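Long-range contact in similar to N-acetyltransferase (Staphylococcus aureus subsp. aureus, PDB 4MBU), which probably transfers an acetyl group from acetyl-CoA to an amine, as a member of the Gcn5-related (GNAT) family: residues 22-34 against 146-158. Numbering follows the deposited sequence.
Sequences DAIINTTAVYTYK and NVGYKFDYWLDLA
The ring of Y31 takes L155 CD1 over one face, a CH-pi contact 3.9 Å from CD1 to the ring centroid. V147 CG2 lies at the edge of the same ring. G148 CA comes close obliquely, 3.8 Å from Y31 CE2, where the absence of a side chain leaves the ring its place. Y31 OH is hydrogen-bonded to D123 OD1, and the ring also meets Y79 of the second subunit. The F151 ring has I25 O at its edge, 3.5 Å from F151 CZ, with K150 CG of its own turn over one face. At the edge of the Y33 ring lies Y149 O, which accepts a hydrogen bond from Y33 OH, 2.5 Å from OH to O, a length too short to be trusted closely. K150 CG runs obliquely past this ring.

K150 reaches in from the hairpin. Its CG is anti to the backbone N (chi1 -161°), and the chain beyond is fully extended, which carries NZ to the carbonyls of residues 24-32. NZ donates to I24 O and T27 O at 2.8 Å each and to V30 O and T32 O at 2.9 Å each. The last three are met nearly head-on, and I24 O at a C=O...NZ angle of 129°. Three N-H serve four acceptors, so at least one hydrogen is probably shared. The four carbonyl oxygens probably stabilise the positive charge of this buried ammonium group.

T27 OG1 accepts from A29 N, an ST turn just after the helix. Within the hairpin, V147 and G148 form a classic beta bulge facing L155. K150 to Y153 is a type I' turn, typical of a tight beta hairpin. This hairpin of the GNAT-fold sheet holds the loop that follows helix 13-26.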
ATOM      1  N   ASP A  22       5.186  24.865  11.134  1.00 20.30           N
ATOM      2  CA  ASP A  22       6.421  24.110  10.960  1.00 22.51           C
ATOM      3  C   ASP A  22       6.139  23.038   9.909  1.00 18.11           C
ATOM      4  O   ASP A  22       6.900  22.855   8.948  1.00 18.03           O
ATOM      5  CB  ASP A  22       6.852  23.474  12.283  1.00 34.50           C
ATOM      6  CG  ASP A  22       8.361  23.354  12.413  1.00 47.07           C
ATOM      7  OD1 ASP A  22       9.070  24.321  12.056  1.00 51.84           O
ATOM      8  OD2 ASP A  22       8.841  22.299  12.880  1.00 52.03           O
ATOM      9  N   ALA A  23       4.983  22.398  10.053  1.00 13.80           N
ATOM     10  CA  ALA A  23       4.613  21.310   9.165  1.00 18.07           C
ATOM     11  C   ALA A  23       4.449  21.842   7.746  1.00 18.95           C
ATOM     12  O   ALA A  23       4.772  21.151   6.767  1.00 16.37           O
ATOM     13  CB  ALA A  23       3.343  20.638   9.660  1.00  9.19           C
ATOM     14  N   ILE A  24       3.985  23.085   7.627  1.00 15.66           N
ATOM     15  CA  ILE A  24       3.769  23.641   6.297  1.00 16.48           C
ATOM     16  C   ILE A  24       5.122  23.902   5.668  1.00 19.31           C
ATOM     17  O   ILE A  24       5.335  23.617   4.483  1.00 20.42           O
ATOM     18  CB  ILE A  24       2.952  24.935   6.341  1.00 16.68           C
ATOM     19  CG1 ILE A  24       1.468  24.613   6.501  1.00 18.38           C
ATOM     20  CG2 ILE A  24       3.154  25.753   5.082  1.00 14.27           C
ATOM     21  CD1 ILE A  24       0.628  25.853   6.786  1.00 18.11           C
ATOM     22  N   ILE A  25       6.060  24.396   6.472  1.00 19.07           N
ATOM     23  CA  ILE A  25       7.326  24.850   5.907  1.00 17.67           C
ATOM     24  C   ILE A  25       8.242  23.683   5.531  1.00 19.06           C
ATOM     25  O   ILE A  25       8.935  23.734   4.519  1.00 17.45           O
ATOM     26  CB  ILE A  25       8.047  25.857   6.853  1.00 27.98           C
ATOM     27  CG1 ILE A  25       7.176  27.096   7.075  1.00 30.06           C
ATOM     28  CG2 ILE A  25       9.402  26.278   6.287  1.00 28.74           C
ATOM     29  CD1 ILE A  25       6.873  27.869   5.798  1.00 34.80           C
ATOM     30  N   ASN A  26       8.217  22.615   6.320  1.00 17.57           N
ATOM     31  CA  ASN A  26       9.229  21.567   6.183  1.00 21.62           C
ATOM     32  C   ASN A  26       8.766  20.206   5.679  1.00 21.61           C
ATOM     33  O   ASN A  26       9.589  19.363   5.335  1.00 23.69           O
ATOM     34  CB  ASN A  26       9.940  21.369   7.522  1.00 21.38           C
ATOM     35  CG  ASN A  26      10.678  22.605   7.958  1.00 27.32           C
ATOM     36  OD1 ASN A  26      10.297  23.255   8.937  1.00 28.46           O
ATOM     37  ND2 ASN A  26      11.735  22.958   7.216  1.00 22.54           N
ATOM     38  N   THR A  27       7.463  19.969   5.669  1.00 19.81           N
ATOM     39  CA  THR A  27       6.973  18.628   5.359  1.00 18.75           C
ATOM     40  C   THR A  27       5.812  18.662   4.386  1.00 17.40           C
ATOM     41  O   THR A  27       5.278  19.729   4.060  1.00 15.85           O
ATOM     42  CB  THR A  27       6.504  17.866   6.630  1.00 18.22           C
ATOM     43  OG1 THR A  27       5.209  18.342   7.010  1.00 16.41           O
ATOM     44  CG2 THR A  27       7.480  18.072   7.799  1.00 19.03           C
ATOM     45  N   THR A  28       5.415  17.474   3.951  1.00 16.23           N
ATOM     46  CA  THR A  28       4.258  17.292   3.093  1.00 19.39           C
ATOM     47  C   THR A  28       3.036  16.891   3.918  1.00 22.31           C
ATOM     48  O   THR A  28       2.065  16.366   3.383  1.00 18.02           O
ATOM     49  CB  THR A  28       4.524  16.184   2.092  1.00 19.01           C
ATOM     50  OG1 THR A  28       4.839  14.988   2.808  1.00 25.71           O
ATOM     51  CG2 THR A  28       5.696  16.548   1.197  1.00 16.87           C
ATOM     52  N   ALA A  29       3.102  17.118   5.226  1.00 18.62           N
ATOM     53  CA  ALA A  29       1.998  16.767   6.111  1.00 17.63           C
ATOM     54  C   ALA A  29       0.796  17.699   5.894  1.00 20.57           C
ATOM     55  O   ALA A  29      -0.339  17.351   6.217  1.00 20.48           O
ATOM     56  CB  ALA A  29       2.452  16.810   7.565  1.00 17.68           C
ATOM     57  N   VAL A  30       1.065  18.887   5.354  1.00 15.18           N
ATOM     58  CA  VAL A  30       0.022  19.841   4.985  1.00 16.40           C
ATOM     59  C   VAL A  30       0.253  20.234   3.530  1.00 15.93           C
ATOM     60  O   VAL A  30       1.324  20.757   3.195  1.00 12.76           O
ATOM     61  CB  VAL A  30       0.093  21.116   5.850  1.00 19.57           C
ATOM     62  CG1 VAL A  30      -1.131  21.991   5.604  1.00 22.20           C
ATOM     63  CG2 VAL A  30       0.182  20.768   7.332  1.00 15.64           C
ATOM     64  N   TYR A  31      -0.726  19.970   2.661  1.00 13.74           N
ATOM     65  CA  TYR A  31      -0.608  20.340   1.250  1.00 13.65           C
ATOM     66  C   TYR A  31      -0.847  21.855   1.075  1.00 15.36           C
ATOM     67  O   TYR A  31      -1.715  22.291   0.310  1.00 18.51           O
ATOM     68  CB  TYR A  31      -1.565  19.522   0.365  1.00  9.52           C
ATOM     69  CG  TYR A  31      -1.138  18.081   0.064  1.00  8.98           C
ATOM     70  CD1 TYR A  31      -0.266  17.395   0.905  1.00 12.35           C
ATOM     71  CD2 TYR A  31      -1.605  17.415  -1.071  1.00 11.15           C
ATOM     72  CE1 TYR A  31       0.118  16.080   0.631  1.00 10.01           C
ATOM     73  CE2 TYR A  31      -1.229  16.088  -1.350  1.00 10.67           C
ATOM     74  CZ  TYR A  31      -0.365  15.436  -0.487  1.00 13.37           C
ATOM     75  OH  TYR A  31       0.031  14.131  -0.732  1.00 14.71           O
ATOM     76  N   THR A  32      -0.062  22.651   1.799  1.00 16.67           N
ATOM     77  CA  THR A  32      -0.175  24.108   1.782  1.00 12.53           C
ATOM     78  C   THR A  32       1.231  24.661   1.574  1.00 18.68           C
ATOM     79  O   THR A  32       2.212  24.010   1.933  1.00 22.06           O
ATOM     80  CB  THR A  32      -0.767  24.623   3.105  1.00 11.46           C
ATOM     81  OG1 THR A  32      -2.098  24.114   3.259  1.00 15.40           O
ATOM     82  CG2 THR A  32      -0.832  26.158   3.143  1.00 13.87           C
ATOM     83  N   TYR A  33       1.346  25.842   0.979  1.00 18.77           N
ATOM     84  CA  TYR A  33       2.664  26.413   0.745  1.00 18.36           C
ATOM     85  C   TYR A  33       3.023  27.501   1.756  1.00 22.26           C
ATOM     86  O   TYR A  33       4.139  27.513   2.274  1.00 18.57           O
ATOM     87  CB  TYR A  33       2.766  26.968  -0.679  1.00 20.95           C
ATOM     88  CG  TYR A  33       2.463  25.966  -1.773  1.00 22.77           C
ATOM     89  CD1 TYR A  33       3.310  24.895  -2.022  1.00 19.27           C
ATOM     90  CD2 TYR A  33       1.336  26.110  -2.575  1.00 26.66           C
ATOM     91  CE1 TYR A  33       3.032  23.976  -3.048  1.00 16.78           C
ATOM     92  CE2 TYR A  33       1.049  25.202  -3.588  1.00 22.36           C
ATOM     93  CZ  TYR A  33       1.903  24.138  -3.818  1.00 18.90           C
ATOM     94  OH  TYR A  33       1.624  23.245  -4.837  1.00 16.71           O
ATOM     95  N   LYS A  34       2.073  28.402   2.023  1.00 20.99           N
ATOM     96  CA  LYS A  34       2.307  29.587   2.853  1.00 23.07           C
ATOM     97  C   LYS A  34       1.923  29.365   4.311  1.00 22.51           C
ATOM     98  O   LYS A  34       0.893  28.742   4.595  1.00 20.68           O
ATOM     99  CB  LYS A  34       1.491  30.772   2.324  1.00 27.90           C
ATOM    100  CG  LYS A  34       1.954  31.335   0.985  1.00 34.72           C
ATOM    101  CD  LYS A  34       0.961  32.384   0.475  1.00 43.46           C
ATOM    102  CE  LYS A  34       1.291  32.869  -0.941  1.00 48.21           C
ATOM    103  NZ  LYS A  34       2.437  33.830  -0.992  1.00 48.80           N
ATOM    104  N   ASN A 146       0.062  11.471  -7.829  1.00  7.10           N
ATOM    105  CA  ASN A 146       0.262  12.787  -8.422  1.00  9.45           C
ATOM    106  C   ASN A 146      -0.885  13.749  -8.164  1.00  9.74           C
ATOM    107  O   ASN A 146      -1.225  14.547  -9.045  1.00 11.70           O
ATOM    108  CB  ASN A 146       0.487  12.662  -9.937  1.00 10.70           C
ATOM    109  CG  ASN A 146       1.643  11.730 -10.277  1.00 15.39           C
ATOM    110  OD1 ASN A 146       2.674  11.745  -9.611  1.00 16.89           O
ATOM    111  ND2 ASN A 146       1.460  10.898 -11.300  1.00 16.61           N
ATOM    112  N   VAL A 147      -1.491  13.675  -6.978  1.00  8.10           N
ATOM    113  CA  VAL A 147      -2.583  14.597  -6.658  1.00  8.37           C
ATOM    114  C   VAL A 147      -2.050  15.872  -6.060  1.00 12.71           C
ATOM    115  O   VAL A 147      -2.743  16.900  -6.075  1.00 12.51           O
ATOM    116  CB  VAL A 147      -3.626  14.035  -5.650  1.00 18.48           C
ATOM    117  CG1 VAL A 147      -4.530  13.043  -6.311  1.00 23.63           C
ATOM    118  CG2 VAL A 147      -2.929  13.442  -4.424  1.00 13.17           C
ATOM    119  N   GLY A 148      -0.847  15.806  -5.491  1.00 10.78           N
ATOM    120  CA  GLY A 148      -0.280  17.008  -4.899  1.00  8.42           C
ATOM    121  C   GLY A 148       1.025  17.411  -5.558  1.00 10.65           C
ATOM    122  O   GLY A 148       1.625  16.606  -6.260  1.00 10.99           O
ATOM    123  N   TYR A 149       1.457  18.653  -5.356  1.00  7.36           N
ATOM    124  CA  TYR A 149       2.755  19.106  -5.855  1.00  8.50           C
ATOM    125  C   TYR A 149       3.392  20.041  -4.820  1.00 11.22           C
ATOM    126  O   TYR A 149       2.843  21.098  -4.491  1.00  6.96           O
ATOM    127  CB  TYR A 149       2.606  19.824  -7.214  1.00  8.65           C
ATOM    128  CG  TYR A 149       3.923  20.200  -7.898  1.00 13.83           C
ATOM    129  CD1 TYR A 149       4.697  19.238  -8.536  1.00 14.57           C
ATOM    130  CD2 TYR A 149       4.371  21.518  -7.928  1.00 17.59           C
ATOM    131  CE1 TYR A 149       5.889  19.569  -9.171  1.00 15.89           C
ATOM    132  CE2 TYR A 149       5.567  21.862  -8.560  1.00 19.75           C
ATOM    133  CZ  TYR A 149       6.320  20.881  -9.176  1.00 18.57           C
ATOM    134  OH  TYR A 149       7.504  21.193  -9.805  1.00 17.75           O
ATOM    135  N   LYS A 150       4.548  19.653  -4.300  1.00  4.94           N
ATOM    136  CA  LYS A 150       5.230  20.473  -3.304  1.00 10.58           C
ATOM    137  C   LYS A 150       6.716  20.148  -3.311  1.00  8.66           C
ATOM    138  O   LYS A 150       7.112  19.009  -3.608  1.00  9.29           O
ATOM    139  CB  LYS A 150       4.637  20.225  -1.913  1.00 15.26           C
ATOM    140  CG  LYS A 150       4.939  21.325  -0.890  1.00 18.59           C
ATOM    141  CD  LYS A 150       4.292  21.003   0.470  1.00 15.44           C
ATOM    142  CE  LYS A 150       4.631  22.070   1.507  1.00 16.12           C
ATOM    143  NZ  LYS A 150       3.967  21.834   2.826  1.00 17.34           N
ATOM    144  N   PHE A 151       7.533  21.153  -3.006  1.00 10.70           N
ATOM    145  CA  PHE A 151       8.990  20.980  -2.995  1.00 16.19           C
ATOM    146  C   PHE A 151       9.471  20.429  -4.344  1.00 16.69           C
ATOM    147  O   PHE A 151      10.384  19.607  -4.391  1.00 16.13           O
ATOM    148  CB  PHE A 151       9.413  20.026  -1.865  1.00 15.69           C
ATOM    149  CG  PHE A 151       9.035  20.501  -0.481  1.00 19.75           C
ATOM    150  CD1 PHE A 151       9.123  21.842  -0.140  1.00 22.14           C
ATOM    151  CD2 PHE A 151       8.600  19.596   0.480  1.00 22.14           C
ATOM    152  CE1 PHE A 151       8.787  22.271   1.145  1.00 24.62           C
ATOM    153  CE2 PHE A 151       8.256  20.018   1.756  1.00 22.12           C
ATOM    154  CZ  PHE A 151       8.353  21.357   2.087  1.00 24.97           C
ATOM    155  N   ASP A 152       8.815  20.854  -5.425  1.00 12.72           N
ATOM    156  CA  ASP A 152       9.201  20.490  -6.793  1.00 10.04           C
ATOM    157  C   ASP A 152       9.007  19.030  -7.177  1.00 13.66           C
ATOM    158  O   ASP A 152       9.489  18.597  -8.231  1.00 11.93           O
ATOM    159  CB  ASP A 152      10.648  20.870  -7.062  1.00  9.20           C
ATOM    160  CG  ASP A 152      10.909  22.318  -6.802  1.00 16.46           C
ATOM    161  OD1 ASP A 152      10.030  23.148  -7.100  1.00 16.62           O
ATOM    162  OD2 ASP A 152      11.991  22.611  -6.290  1.00 16.30           O
ATOM    163  N   TYR A 153       8.299  18.273  -6.350  1.00 12.83           N
ATOM    164  CA  TYR A 153       7.945  16.920  -6.768  1.00 16.49           C
ATOM    165  C   TYR A 153       6.457  16.578  -6.611  1.00 15.36           C
ATOM    166  O   TYR A 153       5.718  17.234  -5.861  1.00 13.54           O
ATOM    167  CB  TYR A 153       8.861  15.876  -6.125  1.00 22.95           C
ATOM    168  CG  TYR A 153       9.021  15.990  -4.630  1.00 34.69           C
ATOM    169  CD1 TYR A 153       8.039  15.506  -3.770  1.00 42.45           C
ATOM    170  CD2 TYR A 153      10.171  16.541  -4.074  1.00 35.88           C
ATOM    171  CE1 TYR A 153       8.184  15.588  -2.393  1.00 45.57           C
ATOM    172  CE2 TYR A 153      10.326  16.630  -2.693  1.00 41.85           C
ATOM    173  CZ  TYR A 153       9.325  16.152  -1.858  1.00 46.89           C
ATOM    174  OH  TYR A 153       9.466  16.228  -0.489  1.00 48.98           O
ATOM    175  N   TRP A 154       6.019  15.567  -7.351  1.00 13.92           N
ATOM    176  CA  TRP A 154       4.631  15.147  -7.308  1.00 13.14           C
ATOM    177  C   TRP A 154       4.384  14.304  -6.062  1.00 11.40           C
ATOM    178  O   TRP A 154       5.266  13.583  -5.614  1.00 12.91           O
ATOM    179  CB  TRP A 154       4.267  14.408  -8.598  1.00 13.93           C
ATOM    180  CG  TRP A 154       4.299  15.334  -9.778  1.00 14.26           C
ATOM    181  CD1 TRP A 154       5.306  15.461 -10.699  1.00 16.59           C
ATOM    182  CD2 TRP A 154       3.297  16.297 -10.144  1.00 13.32           C
ATOM    183  NE1 TRP A 154       4.985  16.439 -11.621  1.00 17.62           N
ATOM    184  CE2 TRP A 154       3.758  16.963 -11.304  1.00 14.71           C
ATOM    185  CE3 TRP A 154       2.057  16.656  -9.606  1.00 14.26           C
ATOM    186  CZ2 TRP A 154       3.020  17.970 -11.934  1.00 13.23           C
ATOM    187  CZ3 TRP A 154       1.324  17.650 -10.232  1.00 10.44           C
ATOM    188  CH2 TRP A 154       1.808  18.300 -11.384  1.00 11.00           C
ATOM    189  N   LEU A 155       3.188  14.424  -5.498  1.00 10.73           N
ATOM    190  CA  LEU A 155       2.833  13.811  -4.220  1.00 11.72           C
ATOM    191  C   LEU A 155       1.651  12.869  -4.411  1.00 14.24           C
ATOM    192  O   LEU A 155       0.694  13.183  -5.153  1.00 11.49           O
ATOM    193  CB  LEU A 155       2.433  14.873  -3.191  1.00 11.26           C
ATOM    194  CG  LEU A 155       3.328  16.085  -2.956  1.00 11.06           C
ATOM    195  CD1 LEU A 155       2.680  17.041  -1.945  1.00  8.42           C
ATOM    196  CD2 LEU A 155       4.693  15.634  -2.451  1.00  8.59           C
ATOM    197  N   ASP A 156       1.728  11.736  -3.715  1.00  9.66           N
ATOM    198  CA  ASP A 156       0.685  10.721  -3.724  1.00  8.80           C
ATOM    199  C   ASP A 156      -0.023  10.743  -2.381  1.00  6.94           C
ATOM    200  O   ASP A 156       0.621  10.759  -1.331  1.00  4.33           O
ATOM    201  CB  ASP A 156       1.286   9.321  -3.949  1.00 13.92           C
ATOM    202  CG  ASP A 156       2.057   9.204  -5.270  1.00 17.75           C
ATOM    203  OD1 ASP A 156       1.903  10.063  -6.162  1.00 15.89           O
ATOM    204  OD2 ASP A 156       2.817   8.230  -5.416  1.00 22.15           O
ATOM    205  N   LEU A 157      -1.350  10.733  -2.409  1.00  6.84           N
ATOM    206  CA  LEU A 157      -2.125  10.747  -1.184  1.00 10.61           C
ATOM    207  C   LEU A 157      -2.757   9.384  -0.951  1.00 13.06           C
ATOM    208  O   LEU A 157      -3.528   8.897  -1.773  1.00 11.05           O
ATOM    209  CB  LEU A 157      -3.214  11.824  -1.254  1.00 13.89           C
ATOM    210  CG  LEU A 157      -4.048  11.977   0.022  1.00 13.40           C
ATOM    211  CD1 LEU A 157      -3.182  12.558   1.132  1.00 13.16           C
ATOM    212  CD2 LEU A 157      -5.277  12.852  -0.216  1.00 13.15           C
ATOM    213  N   ALA A 158      -2.421   8.765   0.173  1.00  8.41           N
ATOM    214  CA  ALA A 158      -3.004   7.483   0.540  1.00 12.69           C
ATOM    215  C   ALA A 158      -4.182   7.686   1.491  1.00 15.55           C
ATOM    216  O   ALA A 158      -4.150   8.545   2.363  1.00 19.78           O
ATOM    217  CB  ALA A 158      -1.962   6.591   1.171  1.00 11.75           C
TER